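Local coordinates for protein soluble lytic murein transglycosylase (PDB 1QSA) that cleaves the glycosidic bonds between N-acetylmuramic acid and N-acetylglucosamine in peptidoglycan, forming a 1,6-anhydro bond in the N-acetylmuramic acid residue, at residues Q468-A473 / A593-Y598; K464-S469 / Y533-Y538; N544-S549 / G586-V591. One frame throughout, in Å; residues are numbered along the deposited sequence.

Contact 1: residues Q468-A473 / A593-Y598. With SO4 (sulfate ion), chain B; SO4 (sulfate ion), chain L.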
# COMPACT_ATOMS: atom_id res chain seq x y z
N GLN A 468 -20.63 -3.93 17.10
CA GLN A 468 -19.75 -5.06 16.77
C GLN A 468 -19.39 -5.03 15.28
O GLN A 468 -18.23 -5.21 14.92
CB GLN A 468 -20.43 -6.39 17.10
CG GLN A 468 -19.49 -7.59 16.91
CD GLN A 468 -20.20 -8.92 17.01
OE1 GLN A 468 -21.18 -9.04 17.76
NE2 GLN A 468 -19.73 -9.91 16.27
N SER A 469 -20.38 -4.79 14.42
CA SER A 469 -20.18 -4.73 12.98
C SER A 469 -19.13 -3.68 12.60
O SER A 469 -18.31 -3.90 11.70
CB SER A 469 -21.51 -4.43 12.27
OG SER A 469 -21.99 -3.13 12.61
N TYR A 470 -19.16 -2.56 13.31
CA TYR A 470 -18.24 -1.47 13.06
C TYR A 470 -16.80 -1.85 13.40
O TYR A 470 -15.88 -1.57 12.62
CB TYR A 470 -18.69 -0.22 13.81
CG TYR A 470 -17.76 0.95 13.63
CD1 TYR A 470 -17.41 1.39 12.34
CD2 TYR A 470 -17.19 1.59 14.73
CE1 TYR A 470 -16.49 2.43 12.17
CE2 TYR A 470 -16.29 2.63 14.57
CZ TYR A 470 -15.94 3.05 13.29
OH TYR A 470 -15.01 4.06 13.14
N ALA A 471 -16.59 -2.46 14.57
CA ALA A 471 -15.25 -2.92 14.97
C ALA A 471 -14.72 -3.92 13.94
O ALA A 471 -13.54 -3.88 13.56
CB ALA A 471 -15.28 -3.55 16.35
N MET A 472 -15.60 -4.79 13.47
CA MET A 472 -15.23 -5.77 12.46
C MET A 472 -14.86 -5.12 11.12
O MET A 472 -13.90 -5.55 10.48
CB MET A 472 -16.34 -6.81 12.29
CG MET A 472 -16.44 -7.69 13.53
SD MET A 472 -17.81 -8.85 13.53
CE MET A 472 -17.15 -10.19 12.52
N ALA A 473 -15.58 -4.07 10.73
CA ALA A 473 -15.29 -3.34 9.49
C ALA A 473 -13.90 -2.73 9.57
O ALA A 473 -13.15 -2.75 8.60
CB ALA A 473 -16.33 -2.23 9.26
N ALA A 593 -18.67 1.26 3.88
CA ALA A 593 -19.22 0.23 3.00
C ALA A 593 -19.11 -1.15 3.68
O ALA A 593 -20.08 -1.92 3.69
CB ALA A 593 -18.48 0.22 1.66
N TYR A 594 -17.99 -1.40 4.35
CA TYR A 594 -17.76 -2.69 5.02
C TYR A 594 -18.69 -2.91 6.21
O TYR A 594 -19.14 -4.03 6.46
CB TYR A 594 -16.31 -2.83 5.47
CG TYR A 594 -15.26 -2.84 4.37
CD1 TYR A 594 -15.60 -2.82 3.01
CD2 TYR A 594 -13.91 -2.86 4.71
CE1 TYR A 594 -14.60 -2.81 2.01
CE2 TYR A 594 -12.92 -2.84 3.73
CZ TYR A 594 -13.27 -2.81 2.39
OH TYR A 594 -12.29 -2.74 1.45
N ASP A 595 -18.97 -1.84 6.94
CA ASP A 595 -19.86 -1.92 8.10
C ASP A 595 -21.25 -2.35 7.58
O ASP A 595 -21.89 -3.22 8.16
CB ASP A 595 -19.91 -0.58 8.85
CG ASP A 595 -20.49 -0.72 10.25
OD1 ASP A 595 -20.91 -1.83 10.60
OD2 ASP A 595 -20.52 0.27 11.01
N ALA A 596 -21.68 -1.78 6.45
CA ALA A 596 -22.97 -2.17 5.86
C ALA A 596 -22.96 -3.66 5.48
O ALA A 596 -23.93 -4.38 5.78
CB ALA A 596 -23.30 -1.30 4.65
N TYR A 597 -21.87 -4.14 4.88
CA TYR A 597 -21.77 -5.55 4.52
C TYR A 597 -21.85 -6.41 5.78
O TYR A 597 -22.56 -7.41 5.81
CB TYR A 597 -20.46 -5.86 3.81
CG TYR A 597 -20.27 -5.16 2.49
CD1 TYR A 597 -21.35 -4.86 1.67
CD2 TYR A 597 -18.99 -4.80 2.05
CE1 TYR A 597 -21.17 -4.21 0.45
CE2 TYR A 597 -18.80 -4.15 0.85
CZ TYR A 597 -19.90 -3.85 0.05
OH TYR A 597 -19.72 -3.18 -1.13
N TYR A 598 -21.13 -6.02 6.84
CA TYR A 598 -21.16 -6.77 8.08
C TYR A 598 -22.53 -6.79 8.72
O TYR A 598 -22.98 -7.84 9.19
CB TYR A 598 -20.07 -6.28 9.05
CG TYR A 598 -18.76 -7.01 8.79
CD1 TYR A 598 -18.65 -8.37 9.06
CD2 TYR A 598 -17.69 -6.39 8.15
CE1 TYR A 598 -17.51 -9.11 8.69
CE2 TYR A 598 -16.54 -7.12 7.76
CZ TYR A 598 -16.47 -8.47 8.03
OH TYR A 598 -15.39 -9.21 7.57
S SO4 B . -16.38 -2.59 -2.25
O1 SO4 B . -16.99 -1.69 -1.26
O2 SO4 B . -17.21 -3.81 -2.38
O3 SO4 B . -16.34 -1.89 -3.55
O4 SO4 B . -15.01 -2.95 -1.86
S SO4 L . -24.18 -4.09 18.67
O1 SO4 L . -22.75 -4.44 18.76
O2 SO4 L . -24.61 -4.09 17.27
O3 SO4 L . -24.98 -5.08 19.42
O4 SO4 L . -24.40 -2.75 19.25

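Contact 2: residues K464-S469 / Y533-Y538. With SO4 (sulfate ion), chain L.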
# COMPACT_ATOMS: atom_id res chain seq x y z
N LYS A 464 -19.35 -1.66 25.20
CA LYS A 464 -18.96 -0.41 24.55
C LYS A 464 -20.09 0.10 23.66
O LYS A 464 -21.06 -0.61 23.44
CB LYS A 464 -17.70 -0.64 23.71
CG LYS A 464 -16.53 -1.15 24.53
CD LYS A 464 -15.30 -1.33 23.66
CE LYS A 464 -14.06 -1.67 24.49
NZ LYS A 464 -14.16 -2.99 25.19
N GLU A 465 -19.99 1.34 23.20
CA GLU A 465 -21.01 1.89 22.31
C GLU A 465 -20.75 1.58 20.84
O GLU A 465 -21.68 1.56 20.03
CB GLU A 465 -21.13 3.40 22.52
CG GLU A 465 -21.41 3.78 23.98
CD GLU A 465 -21.20 5.26 24.23
OE1 GLU A 465 -20.04 5.70 24.24
OE2 GLU A 465 -22.21 5.99 24.39
N ILE A 466 -19.49 1.37 20.47
CA ILE A 466 -19.17 1.02 19.08
C ILE A 466 -19.87 -0.29 18.73
O ILE A 466 -19.87 -1.24 19.52
CB ILE A 466 -17.62 0.83 18.84
CG1 ILE A 466 -17.00 -0.09 19.91
CG2 ILE A 466 -16.92 2.20 18.77
CD1 ILE A 466 -15.59 -0.58 19.52
N PRO A 467 -20.57 -0.33 17.58
CA PRO A 467 -21.25 -1.57 17.18
C PRO A 467 -20.25 -2.69 16.85
O PRO A 467 -19.14 -2.42 16.39
CB PRO A 467 -21.99 -1.15 15.90
CG PRO A 467 -22.23 0.31 16.10
CD PRO A 467 -20.92 0.79 16.69
N GLN A 468 -20.63 -3.93 17.10
CA GLN A 468 -19.75 -5.06 16.77
C GLN A 468 -19.39 -5.03 15.28
O GLN A 468 -18.23 -5.21 14.92
CB GLN A 468 -20.43 -6.39 17.10
CG GLN A 468 -19.49 -7.59 16.91
CD GLN A 468 -20.20 -8.92 17.01
OE1 GLN A 468 -21.18 -9.04 17.76
NE2 GLN A 468 -19.73 -9.91 16.27
N SER A 469 -20.38 -4.79 14.42
CA SER A 469 -20.18 -4.73 12.98
C SER A 469 -19.13 -3.68 12.60
O SER A 469 -18.31 -3.90 11.70
CB SER A 469 -21.51 -4.43 12.27
OG SER A 469 -21.99 -3.13 12.61
N TYR A 533 -9.40 1.57 21.90
CA TYR A 533 -9.03 2.85 21.26
C TYR A 533 -10.15 3.33 20.33
O TYR A 533 -10.49 4.52 20.31
CB TYR A 533 -7.72 2.72 20.48
CG TYR A 533 -7.22 4.07 20.00
CD1 TYR A 533 -6.83 5.06 20.91
CD2 TYR A 533 -7.24 4.40 18.64
CE1 TYR A 533 -6.49 6.35 20.48
CE2 TYR A 533 -6.90 5.69 18.20
CZ TYR A 533 -6.53 6.66 19.12
OH TYR A 533 -6.27 7.95 18.70
N LEU A 534 -10.76 2.39 19.60
CA LEU A 534 -11.84 2.74 18.68
C LEU A 534 -13.02 3.34 19.45
O LEU A 534 -13.59 4.35 19.04
CB LEU A 534 -12.27 1.49 17.90
CG LEU A 534 -13.28 1.71 16.75
CD1 LEU A 534 -12.71 2.67 15.70
CD2 LEU A 534 -13.64 0.37 16.13
N GLN A 535 -13.34 2.75 20.61
CA GLN A 535 -14.41 3.26 21.46
C GLN A 535 -14.05 4.67 21.97
O GLN A 535 -14.90 5.56 22.03
CB GLN A 535 -14.65 2.31 22.65
CG GLN A 535 -15.52 2.89 23.77
CD GLN A 535 -16.92 3.28 23.35
OE1 GLN A 535 -17.52 2.68 22.46
NE2 GLN A 535 -17.46 4.30 24.01
N TYR A 536 -12.77 4.89 22.27
CA TYR A 536 -12.30 6.18 22.74
C TYR A 536 -12.56 7.27 21.69
O TYR A 536 -13.18 8.29 22.01
CB TYR A 536 -10.81 6.12 23.10
CG TYR A 536 -10.15 7.48 23.29
CD1 TYR A 536 -10.54 8.35 24.30
CD2 TYR A 536 -9.13 7.89 22.43
CE1 TYR A 536 -9.93 9.62 24.44
CE2 TYR A 536 -8.52 9.13 22.56
CZ TYR A 536 -8.92 9.99 23.56
OH TYR A 536 -8.28 11.20 23.69
N VAL A 537 -12.12 7.06 20.45
CA VAL A 537 -12.34 8.09 19.43
C VAL A 537 -13.83 8.19 19.05
O VAL A 537 -14.31 9.26 18.68
CB VAL A 537 -11.42 7.93 18.18
CG1 VAL A 537 -9.95 8.16 18.57
CG2 VAL A 537 -11.59 6.58 17.52
N TYR A 538 -14.55 7.08 19.17
CA TYR A 538 -15.98 7.07 18.87
C TYR A 538 -16.75 8.01 19.83
O TYR A 538 -17.44 8.93 19.39
CB TYR A 538 -16.52 5.63 18.95
CG TYR A 538 -17.95 5.43 18.49
CD1 TYR A 538 -18.30 5.55 17.13
CD2 TYR A 538 -18.95 5.05 19.39
CE1 TYR A 538 -19.61 5.29 16.70
CE2 TYR A 538 -20.26 4.79 18.97
CZ TYR A 538 -20.57 4.91 17.61
OH TYR A 538 -21.85 4.66 17.17
S SO4 L . -24.18 -4.09 18.67
O1 SO4 L . -22.75 -4.44 18.76
O2 SO4 L . -24.61 -4.09 17.27
O3 SO4 L . -24.98 -5.08 19.42
O4 SO4 L . -24.40 -2.75 19.25
O HOH W 1 -23.88 3.70 18.82

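Contact 3: residues N544-S549 / G586-V591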
# COMPACT_ATOMS: atom_id res chain seq x y z
N ASN A 544 -20.05 9.08 16.09
CA ASN A 544 -20.19 9.25 14.65
C ASN A 544 -19.07 8.47 13.97
O ASN A 544 -17.89 8.74 14.19
CB ASN A 544 -20.10 10.75 14.33
CG ASN A 544 -20.24 11.04 12.85
OD1 ASN A 544 -19.40 10.61 12.05
ND2 ASN A 544 -21.27 11.80 12.48
N ARG A 545 -19.44 7.48 13.15
CA ARG A 545 -18.47 6.61 12.49
C ARG A 545 -17.59 7.29 11.44
O ARG A 545 -16.50 6.81 11.15
CB ARG A 545 -19.16 5.37 11.92
CG ARG A 545 -19.76 4.47 13.02
CD ARG A 545 -20.63 3.39 12.39
NE ARG A 545 -21.58 4.02 11.48
CZ ARG A 545 -21.76 3.68 10.21
NH1 ARG A 545 -21.15 2.60 9.70
NH2 ARG A 545 -22.60 4.38 9.45
N ILE A 546 -18.04 8.41 10.89
CA ILE A 546 -17.20 9.11 9.93
C ILE A 546 -16.01 9.68 10.70
O ILE A 546 -14.85 9.49 10.31
CB ILE A 546 -17.98 10.26 9.21
CG1 ILE A 546 -19.05 9.65 8.29
CG2 ILE A 546 -17.02 11.16 8.42
CD1 ILE A 546 -20.01 10.69 7.68
N PHE A 547 -16.31 10.35 11.82
CA PHE A 547 -15.26 10.94 12.65
C PHE A 547 -14.35 9.91 13.31
O PHE A 547 -13.13 10.06 13.28
CB PHE A 547 -15.86 11.84 13.74
CG PHE A 547 -16.74 12.95 13.21
CD1 PHE A 547 -16.55 13.47 11.94
CD2 PHE A 547 -17.78 13.47 14.00
CE1 PHE A 547 -17.36 14.49 11.45
CE2 PHE A 547 -18.60 14.49 13.52
CZ PHE A 547 -18.39 15.00 12.25
N SER A 548 -14.92 8.84 13.86
CA SER A 548 -14.09 7.84 14.52
C SER A 548 -13.20 7.09 13.55
O SER A 548 -12.07 6.76 13.88
CB SER A 548 -14.93 6.86 15.36
OG SER A 548 -15.92 6.24 14.57
N SER A 549 -13.71 6.83 12.34
CA SER A 549 -12.91 6.13 11.34
C SER A 549 -11.77 7.04 10.89
O SER A 549 -10.63 6.61 10.80
CB SER A 549 -13.77 5.70 10.14
OG SER A 549 -14.79 4.79 10.56
N GLY A 586 -10.29 7.48 1.42
CA GLY A 586 -10.57 6.13 0.95
C GLY A 586 -10.85 5.16 2.09
O GLY A 586 -11.70 4.27 1.97
N TYR A 587 -10.14 5.34 3.20
CA TYR A 587 -10.32 4.51 4.40
C TYR A 587 -11.76 4.64 4.92
O TYR A 587 -12.43 3.64 5.20
CB TYR A 587 -9.32 4.98 5.46
CG TYR A 587 -9.32 4.21 6.76
CD1 TYR A 587 -10.16 4.56 7.81
CD2 TYR A 587 -8.44 3.14 6.95
CE1 TYR A 587 -10.13 3.88 9.03
CE2 TYR A 587 -8.40 2.45 8.16
CZ TYR A 587 -9.24 2.82 9.20
OH TYR A 587 -9.19 2.19 10.41
N VAL A 588 -12.23 5.88 5.05
CA VAL A 588 -13.57 6.15 5.57
C VAL A 588 -14.64 5.53 4.66
O VAL A 588 -15.56 4.88 5.14
CB VAL A 588 -13.80 7.66 5.78
CG1 VAL A 588 -15.24 7.93 6.19
CG2 VAL A 588 -12.85 8.15 6.87
N LYS A 589 -14.47 5.71 3.35
CA LYS A 589 -15.41 5.15 2.38
C LYS A 589 -15.46 3.63 2.51
O LYS A 589 -16.53 3.03 2.57
CB LYS A 589 -15.00 5.54 0.96
CG LYS A 589 -15.21 7.02 0.66
CD LYS A 589 -14.77 7.35 -0.74
CE LYS A 589 -15.03 8.82 -1.07
NZ LYS A 589 -14.48 9.15 -2.44
N ASN A 590 -14.29 3.00 2.57
CA ASN A 590 -14.23 1.55 2.72
C ASN A 590 -14.89 1.08 4.01
O ASN A 590 -15.72 0.18 4.01
CB ASN A 590 -12.77 1.06 2.72
CG ASN A 590 -12.16 1.04 1.34
OD1 ASN A 590 -12.84 1.20 0.32
ND2 ASN A 590 -10.85 0.80 1.29
N VAL A 591 -14.52 1.69 5.13
CA VAL A 591 -15.06 1.25 6.41
C VAL A 591 -16.59 1.35 6.49
O VAL A 591 -17.25 0.44 6.99
CB VAL A 591 -14.35 1.97 7.59
CG1 VAL A 591 -15.05 1.65 8.91
CG2 VAL A 591 -12.87 1.54 7.64

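Contact 1: residues Q468-A473 / A593-Y598
Ser469 and Asp595 make the polar half of a helix-helix crossing in the lysozyme-like catalytic domain of this lytic transglycosylase. Helix 468-479, which carries Glu478, the predicted active-site residue, runs here at 129° to the segment of helix 582-601, with the two axes 8.2 Å apart at closest approach.

The only hydrogen bond between the segments goes from Ser469 OG to Asp595 OD1, and at 2.6 Å it is short. It uses the syn lone pair of OD1, the one on the side of the other oxygen. Ser469 can deliver it because its hydroxyl stands between the backbone N and the carbonyl carbon (chi1 65°), in the first turn of its helix. The second carboxylate oxygen, Asp595 OD2, lies 3.4 Å from Tyr470 CB and forms a salt bridge with Arg545. That charge and the serine together fix the rotation of the buried carboxylate, and the arginine probably favours its ionised state. The Tyr470 side chain crosses the carboxylate at about a right angle, and its hydroxyl bonds to Ser549.

The other half of the crossing is apolar. Tyr598 lays one ring face under Met472, whose CB sits 4.2 Å from the ring centroid and only 7° off the normal, a CH-pi contact over the centre. The sulfur is placed obliquely to the same ring, a Met-aromatic contact, and the phenol oxygen reaches Pro450 and Trp481. Ala473 fills the narrow place where the backbones come closest: its CB is 3.8 Å from Tyr594 CB and 3.5 Å from Asp595 N.

Contact 2: residues K464-S469 / Y533-Y538
Ile466 is the apolar centre, with a different branch for each neighbour on helix 523-540. Its CG2 methyl lies over one face of the Tyr538 ring, close to the ring root: CG2 is 3.4 Å from Tyr538 CG and nearly as near to CB. The longer branch brings Ile466 CD1 to 4.0 Å from Leu534 CD2. With CG1 between the backbone N and the carbonyl carbon (chi1 49°), CG2 is left beside the backbone N, over the ring, and CG1 carries CD1 to Leu534. Pro467 crosses the far end of the tyrosine at about a right angle, with CD 4.0 Å from Tyr538 OH.

Pro467 is also the N-cap residue of helix 468-479, so the contact sets the lead-in to that helix against helix 523-540 within the Slt-type catalytic domain. There the backbone N of Gln468 donates to a sulfate, probably from the crystallisation liquor.

Farther out, the Gln535 amide serves the loop from both of its ends. Its oxygen takes two backbone N-H groups: Ile466 N, 3.1 Å from Gln535 OE1, arrives nearly along the C=O axis, whereas Glu465 N, 2.9 Å from the same OE1, comes from above the carbonyl plane. These two bonds hold the amide oxygen. Glu465 is modelled in two conformers; in the one given here Gln535 NE2 also donates to its OE1, onto the anti lone pair. Lys464 lays its CD against Gln535 CB and sends its ammonium back to Tyr460 O. At the outer edge, a water donates to Tyr538 OH and, weakly, to Glu465 O.

Contact 3: residues N544-S549 / G586-V591
The segments 545-549 and 586-591 of helices 545-554 and 582-601 run at 129° with their axes 9.6 Å apart, and their backbones come nearest at Ser549 and Val588, where the CA atoms are 5.8 Å apart. No hydrogen bond joins the two segments; side-chain packing does the work. Ser549 takes the largest share. Its CB lies 4.2 Å from Val588 CG2, and its hydroxyl, 3.6 Å from Val591 CG1, turns back along its own helix to bond Arg545 O. With OG beside the backbone N (chi1 -62°), that carbonyl, which also receives Ser549 N, is within easy reach. One turn earlier Ile546 adds a looser contact, its CG2 4.3 Å from Val588 CG1.

Tyr587 CG lies anti to the backbone N (chi1 -178°), and the ring comes up to the backbone carbonyl of Ser549, with Tyr587 CE1 3.3 Å from Ser549 O. Val591 CG2 covers part of one face of this ring. The phenol hydroxyl bonds to Glu478, the predicted active-site residue, so the packing probably helps to place this tyrosine beside it. Around the crossing, helix 468-479 lies against Tyr587 and Val591, while helix 572-578 packs on Ile546.

Contacts 1 and 3 are buried and share helix 582-601, which meets helix 468-479 in contact 1 and helix 545-554 in contact 3; contact 2 is only partly buried and shares helix 468-479 with contact 1. Their chemistry differs. Contact 2 has an apolar centre with a polar outer edge, where an amide binds loop N-H groups; contact 3 is almost wholly van der Waals, and contact 1 mixes aromatic packing with one buried carboxylate. Contacts 1 and 3 also meet through Val591, whose backbone oxygen packs on Ala473 and whose CG1 packs on Tyr470. Leu534 packs against Tyr470 and Ala471, and Tyr538 against Arg545 and Ser548, joining contact 2 to both.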